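Long-range contacts in beta-lactamase-like protein (PDB 6B9V), which probably hydrolyses diphosphate bonds in reactive photoproducts of FAD, as a metal-dependent diphosphatase of the PhnP family with the metallo-beta-lactamase fold: residues M189-D194 with E220-K225; A151-V156 with Y168-A173. All blocks are in the same frame, centred on the assembly; numbering follows the deposited sequence.

Contact 1 (M189-D194 with E220-K225)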
ATOM      1  N   MET A 189      25.902 -22.435  -0.170  1.00 20.89           N
ATOM      2  CA  MET A 189      25.370 -22.010  -1.470  1.00 25.66           C
ATOM      3  C   MET A 189      25.674 -20.544  -1.758  1.00 22.87           C
ATOM      4  O   MET A 189      25.404 -20.047  -2.854  1.00 23.98           O
ATOM      5  CB  MET A 189      23.844 -22.214  -1.528  1.00 21.49           C
ATOM      6  CG  MET A 189      23.366 -23.657  -1.311  1.00 28.18           C
ATOM      7  SD  MET A 189      21.560 -23.723  -1.199  1.00 34.80           S
ATOM      8  CE  MET A 189      21.113 -23.401  -2.897  1.00 30.51           C
ATOM      9  N   LEU A 190      26.203 -19.840  -0.764  1.00 19.71           N
ATOM     10  CA  LEU A 190      26.259 -18.384  -0.821  1.00 20.49           C
ATOM     11  C   LEU A 190      27.677 -17.830  -0.905  1.00 21.23           C
ATOM     12  O   LEU A 190      27.902 -16.665  -0.610  1.00 21.61           O
ATOM     13  CB  LEU A 190      25.553 -17.799   0.405  1.00 19.01           C
ATOM     14  CG  LEU A 190      24.038 -18.003   0.445  1.00 21.63           C
ATOM     15  CD1 LEU A 190      23.494 -17.512   1.786  1.00 25.47           C
ATOM     16  CD2 LEU A 190      23.365 -17.267  -0.708  1.00 19.54           C
ATOM     17  N   ARG A 191      28.631 -18.659  -1.317  1.00 22.93           N
ATOM     18  CA  ARG A 191      30.017 -18.214  -1.377  1.00 27.19           C
ATOM     19  C   ARG A 191      30.377 -17.658  -2.751  1.00 24.56           C
ATOM     20  O   ARG A 191      29.776 -18.022  -3.760  1.00 23.82           O
ATOM     21  CB  ARG A 191      30.967 -19.358  -1.013  1.00 26.48           C
ATOM     22  CG  ARG A 191      30.752 -19.882   0.386  1.00 30.14           C
ATOM     23  CD  ARG A 191      31.925 -20.734   0.848  1.00 30.55           C
ATOM     24  NE  ARG A 191      31.657 -21.354   2.145  1.00 39.76           N
ATOM     25  CZ  ARG A 191      31.789 -20.735   3.315  1.00 43.07           C
ATOM     26  NH1 ARG A 191      32.181 -19.468   3.359  1.00 45.34           N
ATOM     27  NH2 ARG A 191      31.526 -21.383   4.443  1.00 42.17           N
ATOM     28  N   GLY A 192      31.367 -16.775  -2.771  1.00 24.98           N
ATOM     29  CA  GLY A 192      31.879 -16.235  -4.015  1.00 24.77           C
ATOM     30  C   GLY A 192      30.920 -15.305  -4.737  1.00 27.23           C
ATOM     31  O   GLY A 192      30.948 -15.232  -5.960  1.00 24.96           O
ATOM     32  N   LEU A 193      30.080 -14.594  -3.988  1.00 23.43           N
ATOM     33  CA  LEU A 193      29.171 -13.589  -4.563  1.00 17.52           C
ATOM     34  C   LEU A 193      29.854 -12.239  -4.799  1.00 17.75           C
ATOM     35  O   LEU A 193      30.777 -11.876  -4.073  1.00 17.69           O
ATOM     36  CB  LEU A 193      27.968 -13.381  -3.641  1.00 21.56           C
ATOM     37  CG  LEU A 193      27.067 -14.600  -3.452  1.00 23.51           C
ATOM     38  CD1 LEU A 193      26.151 -14.403  -2.249  1.00 22.54           C
ATOM     39  CD2 LEU A 193      26.273 -14.863  -4.743  1.00 24.57           C
ATOM     40  N   ASP A 194      29.391 -11.503  -5.812  1.00 20.45           N
ATOM     41  CA  ASP A 194      29.748 -10.095  -5.983  1.00 22.49           C
ATOM     42  C   ASP A 194      28.873  -9.222  -5.085  1.00 21.83           C
ATOM     43  O   ASP A 194      29.334  -8.231  -4.510  1.00 17.95           O
ATOM     44  CB  ASP A 194      29.570  -9.642  -7.438  1.00 27.88           C
ATOM     45  CG  ASP A 194      30.646 -10.166  -8.354  1.00 38.94           C
ATOM     46  OD1 ASP A 194      31.764 -10.431  -7.869  1.00 34.30           O
ATOM     47  OD2 ASP A 194      30.370 -10.299  -9.565  1.00 50.62           O
ATOM     48  N   GLU A 220      30.948 -11.689   7.176  1.00 20.20           N
ATOM     49  CA  GLU A 220      32.382 -11.938   7.220  1.00 19.99           C
ATOM     50  C   GLU A 220      32.705 -13.418   7.006  1.00 26.63           C
ATOM     51  O   GLU A 220      33.826 -13.768   6.632  1.00 27.58           O
ATOM     52  CB  GLU A 220      32.958 -11.414   8.533  1.00 25.67           C
ATOM     53  CG  GLU A 220      32.979  -9.882   8.552  1.00 42.15           C
ATOM     54  CD  GLU A 220      33.517  -9.285   9.840  1.00 55.00           C
ATOM     55  OE1 GLU A 220      33.881  -8.085   9.825  1.00 61.92           O
ATOM     56  OE2 GLU A 220      33.564 -10.001  10.863  1.00 56.15           O
ATOM     57  N   LYS A 221      31.724 -14.287   7.221  1.00 23.14           N
ATOM     58  CA  LYS A 221      31.909 -15.684   6.855  1.00 21.69           C
ATOM     59  C   LYS A 221      31.722 -15.912   5.353  1.00 24.66           C
ATOM     60  O   LYS A 221      32.427 -16.731   4.751  1.00 21.79           O
ATOM     61  CB  LYS A 221      30.953 -16.588   7.636  1.00 23.34           C
ATOM     62  CG  LYS A 221      31.340 -16.806   9.096  1.00 30.71           C
ATOM     63  CD  LYS A 221      30.239 -17.573   9.824  1.00 38.25           C
ATOM     64  CE  LYS A 221      30.635 -17.923  11.255  1.00 47.59           C
ATOM     65  NZ  LYS A 221      30.957 -16.708  12.057  1.00 52.14           N
ATOM     66  N   LEU A 222      30.764 -15.218   4.748  1.00 18.42           N
ATOM     67  CA  LEU A 222      30.454 -15.476   3.339  1.00 22.39           C
ATOM     68  C   LEU A 222      31.330 -14.676   2.361  1.00 19.44           C
ATOM     69  O   LEU A 222      31.468 -15.062   1.199  1.00 23.60           O
ATOM     70  CB  LEU A 222      28.980 -15.205   3.066  1.00 22.95           C
ATOM     71  CG  LEU A 222      27.990 -16.131   3.783  1.00 20.67           C
ATOM     72  CD1 LEU A 222      26.561 -15.679   3.510  1.00 19.77           C
ATOM     73  CD2 LEU A 222      28.198 -17.575   3.328  1.00 19.92           C
ATOM     74  N   LYS A 223      31.903 -13.573   2.831  1.00 20.02           N
ATOM     75  CA  LYS A 223      32.904 -12.820   2.061  1.00 21.71           C
ATOM     76  C   LYS A 223      32.470 -12.419   0.650  1.00 19.98           C
ATOM     77  O   LYS A 223      33.243 -12.549  -0.294  1.00 20.62           O
ATOM     78  CB  LYS A 223      34.201 -13.634   1.970  1.00 25.40           C
ATOM     79  CG  LYS A 223      34.807 -13.944   3.312  1.00 23.39           C
ATOM     80  CD  LYS A 223      36.085 -14.779   3.176  1.00 31.82           C
ATOM     81  CE  LYS A 223      36.928 -14.662   4.434  1.00 43.24           C
ATOM     82  NZ  LYS A 223      36.123 -14.960   5.645  1.00 47.06           N
ATOM     83  N   ALA A 224      31.235 -11.940   0.501  1.00 17.55           N
ATOM     84  CA  ALA A 224      30.808 -11.353  -0.765  1.00 20.55           C
ATOM     85  C   ALA A 224      31.644 -10.112  -1.014  1.00 22.23           C
ATOM     86  O   ALA A 224      32.152  -9.524  -0.057  1.00 18.44           O
ATOM     87  CB  ALA A 224      29.314 -10.994  -0.748  1.00 20.92           C
ATOM     88  N   LYS A 225      31.797  -9.721  -2.283  1.00 20.94           N
ATOM     89  CA  LYS A 225      32.557  -8.512  -2.608  1.00 21.35           C
ATOM     90  C   LYS A 225      31.930  -7.302  -1.910  1.00 19.28           C
ATOM     91  O   LYS A 225      32.621  -6.511  -1.266  1.00 18.46           O
ATOM     92  CB  LYS A 225      32.601  -8.274  -4.119  1.00 22.35           C
ATOM     93  CG  LYS A 225      33.725  -8.963  -4.850  1.00 41.43           C
ATOM     94  CD  LYS A 225      33.839  -8.404  -6.266  1.00 52.20           C
ATOM     95  CE  LYS A 225      33.834  -6.878  -6.246  1.00 54.37           C
ATOM     96  NZ  LYS A 225      33.862  -6.283  -7.609  1.00 62.01           N
TER
HETATM   97  O   HOH W   1      29.709 -14.611  -1.116  1.00 21.08           O
HETATM   98  O   HOH W   2      33.179 -15.929  -0.778  1.00 27.28           O
HETATM   99  O   HOH W   3      33.174 -12.817  -3.557  1.00 33.22           O
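Leu190 and Leu222 meet at an oblique angle, and the isobutyl fork of Leu222 straddles the stem of its partner: CD1 and CD2 of Leu222 each lie 3.9 Å from CB of Leu190. Both forks are buried, where branched apolar chains fill space well, and Leu222 also rests on Leu196 and Met187. Farther along, the small methyl of Ala224 lets the backbones close up, its CB 4.0 Å from CB of Leu193, while Lys225 N donates to Leu193 O (3.0 Å, N-H...O 160°). The extended chain of Arg191 reaches over to the helix end; the edge of its guanidinium meets Lys221 O through NH1, a weak, bent bond of 3.1 Å, whereas NH2 forms a salt bridge with Glu188. Lys225 and Asp194 run side by side in the same direction. CD of Lys225 lies 3.3 Å from Asp194 OD1; beyond it the chain bends at chi3 (48°), and NZ ends 4.7 Å from that oxygen, while OD2 is bonded to Ser172. Between the backbones, one water bridges Leu190 O, Leu193 N and Leu222 O, and a second links Gly192 N to Leu222 O. Lys223, with positive phi, ends helix 212-222. The helix end is thus joined to the loop before strand 195-199 by leucines on the buried side, and on the polar side by one direct backbone bond and bridging waters, with charge probably adding only modest attraction.

Contact 2 (A151-V156 with Y168-A173)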
ATOM      1  N   ALA A 151      17.870 -17.385 -17.231  1.00 29.04           N
ATOM      2  CA  ALA A 151      18.640 -17.290 -15.994  1.00 31.75           C
ATOM      3  C   ALA A 151      18.130 -18.291 -14.965  1.00 33.14           C
ATOM      4  O   ALA A 151      16.969 -18.682 -15.002  1.00 36.80           O
ATOM      5  CB  ALA A 151      18.582 -15.887 -15.442  1.00 31.76           C
ATOM      6  N   LYS A 152      18.995 -18.719 -14.053  1.00 29.94           N
ATOM      7  CA  LYS A 152      18.542 -19.595 -12.977  1.00 27.87           C
ATOM      8  C   LYS A 152      18.470 -18.846 -11.651  1.00 25.51           C
ATOM      9  O   LYS A 152      19.445 -18.239 -11.213  1.00 24.28           O
ATOM     10  CB  LYS A 152      19.447 -20.820 -12.856  1.00 28.34           C
ATOM     11  CG  LYS A 152      19.347 -21.750 -14.053  1.00 31.46           C
ATOM     12  CD  LYS A 152      19.787 -23.169 -13.723  1.00 43.27           C
ATOM     13  CE  LYS A 152      21.232 -23.204 -13.257  1.00 58.43           C
ATOM     14  NZ  LYS A 152      22.171 -22.797 -14.340  1.00 68.00           N
ATOM     15  N   PHE A 153      17.291 -18.875 -11.034  1.00 25.12           N
ATOM     16  CA  PHE A 153      17.091 -18.353  -9.690  1.00 21.85           C
ATOM     17  C   PHE A 153      17.028 -19.523  -8.715  1.00 25.33           C
ATOM     18  O   PHE A 153      16.081 -20.301  -8.724  1.00 28.15           O
ATOM     19  CB  PHE A 153      15.808 -17.517  -9.613  1.00 23.37           C
ATOM     20  CG  PHE A 153      15.952 -16.129 -10.162  1.00 24.69           C
ATOM     21  CD1 PHE A 153      16.138 -15.917 -11.516  1.00 25.71           C
ATOM     22  CD2 PHE A 153      15.873 -15.028  -9.321  1.00 24.13           C
ATOM     23  CE1 PHE A 153      16.263 -14.623 -12.021  1.00 25.44           C
ATOM     24  CE2 PHE A 153      16.005 -13.738  -9.818  1.00 23.04           C
ATOM     25  CZ  PHE A 153      16.200 -13.539 -11.171  1.00 26.55           C
ATOM     26  N   ILE A 154      18.046 -19.654  -7.882  1.00 22.19           N
ATOM     27  CA  ILE A 154      18.175 -20.802  -6.989  1.00 23.13           C
ATOM     28  C   ILE A 154      17.561 -20.461  -5.638  1.00 18.46           C
ATOM     29  O   ILE A 154      17.985 -19.508  -5.004  1.00 22.47           O
ATOM     30  CB  ILE A 154      19.657 -21.193  -6.805  1.00 19.11           C
ATOM     31  CG1 ILE A 154      20.339 -21.313  -8.173  1.00 26.75           C
ATOM     32  CG2 ILE A 154      19.779 -22.488  -6.013  1.00 24.14           C
ATOM     33  CD1 ILE A 154      21.840 -21.236  -8.108  1.00 33.23           C
ATOM     34  N   PRO A 155      16.551 -21.228  -5.205  1.00 19.99           N
ATOM     35  CA  PRO A 155      15.993 -21.006  -3.865  1.00 17.65           C
ATOM     36  C   PRO A 155      17.009 -21.405  -2.795  1.00 20.56           C
ATOM     37  O   PRO A 155      17.640 -22.462  -2.893  1.00 24.66           O
ATOM     38  CB  PRO A 155      14.760 -21.923  -3.826  1.00 23.87           C
ATOM     39  CG  PRO A 155      14.497 -22.301  -5.276  1.00 29.31           C
ATOM     40  CD  PRO A 155      15.853 -22.312  -5.918  1.00 26.81           C
ATOM     41  N   VAL A 156      17.157 -20.548  -1.797  1.00 20.18           N
ATOM     42  CA  VAL A 156      18.082 -20.761  -0.700  1.00 23.56           C
ATOM     43  C   VAL A 156      17.289 -20.792   0.593  1.00 18.33           C
ATOM     44  O   VAL A 156      16.788 -19.760   1.028  1.00 16.91           O
ATOM     45  CB  VAL A 156      19.143 -19.647  -0.626  1.00 22.73           C
ATOM     46  CG1 VAL A 156      20.104 -19.892   0.561  1.00 17.38           C
ATOM     47  CG2 VAL A 156      19.909 -19.563  -1.940  1.00 21.36           C
ATOM     48  N   TYR A 168      17.084 -16.025  -2.511  1.00 16.12           N
ATOM     49  CA  TYR A 168      17.428 -16.514  -3.847  1.00 17.69           C
ATOM     50  C   TYR A 168      18.813 -16.110  -4.281  1.00 14.79           C
ATOM     51  O   TYR A 168      19.242 -15.005  -4.014  1.00 19.18           O
ATOM     52  CB  TYR A 168      16.411 -16.010  -4.885  1.00 19.53           C
ATOM     53  CG  TYR A 168      15.019 -16.514  -4.610  1.00 17.90           C
ATOM     54  CD1 TYR A 168      14.128 -15.777  -3.837  1.00 19.72           C
ATOM     55  CD2 TYR A 168      14.606 -17.750  -5.097  1.00 19.43           C
ATOM     56  CE1 TYR A 168      12.845 -16.259  -3.566  1.00 21.47           C
ATOM     57  CE2 TYR A 168      13.343 -18.235  -4.838  1.00 21.26           C
ATOM     58  CZ  TYR A 168      12.466 -17.491  -4.076  1.00 19.09           C
ATOM     59  OH  TYR A 168      11.219 -17.998  -3.828  1.00 20.05           O
ATOM     60  N   ARG A 169      19.502 -17.016  -4.972  1.00 16.61           N
ATOM     61  CA  ARG A 169      20.764 -16.666  -5.586  1.00 15.90           C
ATOM     62  C   ARG A 169      20.561 -16.647  -7.092  1.00 21.21           C
ATOM     63  O   ARG A 169      19.943 -17.541  -7.657  1.00 20.43           O
ATOM     64  CB  ARG A 169      21.879 -17.653  -5.220  1.00 16.72           C
ATOM     65  CG  ARG A 169      23.184 -17.353  -5.941  1.00 19.48           C
ATOM     66  CD  ARG A 169      24.316 -18.266  -5.516  1.00 24.33           C
ATOM     67  NE  ARG A 169      25.559 -17.903  -6.203  1.00 29.19           N
ATOM     68  CZ  ARG A 169      26.780 -18.031  -5.679  1.00 29.82           C
ATOM     69  NH1 ARG A 169      26.936 -18.508  -4.450  1.00 22.17           N
ATOM     70  NH2 ARG A 169      27.851 -17.672  -6.385  1.00 29.48           N
ATOM     71  N   PHE A 170      21.094 -15.628  -7.744  1.00 18.02           N
ATOM     72  CA  PHE A 170      20.969 -15.510  -9.183  1.00 22.98           C
ATOM     73  C   PHE A 170      22.283 -14.941  -9.715  1.00 20.81           C
ATOM     74  O   PHE A 170      22.648 -13.801  -9.409  1.00 22.15           O
ATOM     75  CB  PHE A 170      19.754 -14.643  -9.562  1.00 22.11           C
ATOM     76  CG  PHE A 170      19.485 -13.498  -8.604  1.00 19.96           C
ATOM     77  CD1 PHE A 170      18.799 -13.710  -7.416  1.00 16.96           C
ATOM     78  CD2 PHE A 170      19.875 -12.202  -8.919  1.00 22.59           C
ATOM     79  CE1 PHE A 170      18.550 -12.667  -6.533  1.00 21.41           C
ATOM     80  CE2 PHE A 170      19.616 -11.150  -8.043  1.00 21.98           C
ATOM     81  CZ  PHE A 170      18.955 -11.386  -6.849  1.00 22.59           C
ATOM     82  N   GLY A 171      23.008 -15.764 -10.470  1.00 25.14           N
ATOM     83  CA  GLY A 171      24.328 -15.388 -10.956  1.00 23.76           C
ATOM     84  C   GLY A 171      25.240 -15.028  -9.790  1.00 24.50           C
ATOM     85  O   GLY A 171      25.330 -15.773  -8.812  1.00 24.74           O
ATOM     86  N   SER A 172      25.890 -13.872  -9.871  1.00 21.99           N
ATOM     87  CA  SER A 172      26.800 -13.454  -8.804  1.00 23.87           C
ATOM     88  C   SER A 172      26.105 -12.637  -7.710  1.00 22.10           C
ATOM     89  O   SER A 172      26.777 -11.993  -6.897  1.00 17.62           O
ATOM     90  CB  SER A 172      27.968 -12.647  -9.385  1.00 23.87           C
ATOM     91  OG  SER A 172      27.494 -11.523 -10.106  1.00 27.43           O
ATOM     92  N   ALA A 173      24.774 -12.667  -7.670  1.00 16.55           N
ATOM     93  CA  ALA A 173      24.062 -11.932  -6.619  1.00 19.29           C
ATOM     94  C   ALA A 173      23.157 -12.845  -5.780  1.00 19.58           C
ATOM     95  O   ALA A 173      22.738 -13.895  -6.247  1.00 22.31           O
ATOM     96  CB  ALA A 173      23.254 -10.812  -7.239  1.00 23.63           C
TER
HETATM   97  O   HOH W   4      22.048 -18.469 -11.171  1.00 31.12           O
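Strands 151-156 and 168-170 run antiparallel, their short axes 4.6 Å apart at 153°, and the hydrogen-bonded pair Ile154-Arg169 ties them with two nearly straight bonds in the carbonyl planes, Ile154 N to Arg169 O (2.8 Å) and Arg169 N to Ile154 O (2.9 Å). One face of this hairpin carries Phe153, Pro155, Tyr168 and Phe170. The rings of Phe153 and Phe170 are almost parallel, at 21°, but slid so far apart that they barely overlap. What sits over the centre of the Phe153 ring is instead the CB of Phe170, 3.9 Å from the centroid, in a CH-pi contact. Phe170 has its CG between the backbone N and the carbonyl carbon (chi1 35°), which swings the ring aside so that its CD1 meets Phe153 CE2 at 3.7 Å. Flat, apolar phenylalanines suit this buried face, where Tyr46 and Val44 of strand 41-46 press against them. Beside them the CD2 of Tyr168 comes 3.7 Å from Pro155 CA, and the tyrosine hydroxyl is bonded to Tyr76 O. Pro155 fits because its non-hydrogen-bonded position asks for no N-H toward Tyr168.

On the other face, Ile154 and the stem of Arg169 flank each other. Arg169 extends away from the hairpin, its NH1 bonded to Met189 O and Arg191 O, and its NE weakly to Gly171 O. Gly171, with positive phi, takes the second position of the type II' turn from Phe170 to Ala173; a water joins its N to Lys152 O. Aromatic packing therefore seals one face of the hairpin against the other sheet, while an arginine gripped by backbone carbonyls holds the opposite face to its neighbouring loop.

In the fold
Contact 2 comes first along the chain and is complete before contact 1 begins; their centres lie 13 Å apart. Both are tied to the mixed sheet that runs from strand 146-148 to strand 249-251: contact 2 pairs its hairpin strands 151-160 and 163-170, whereas contact 1 joins the loop entering strand 195-199 to the end of helix 212-222, just before the neighbouring strand 226-230. They also touch directly, Met189 packing against Ile154 and Asp194 N probably bonding to Ser172 O, which connects hairpin and loop within one half of the metallo-beta-lactamase fold. Contact 1 lies away from the metal sites; in contact 2 the Tyr168 side chain is about 8 Å from that of the manganese ligand His78.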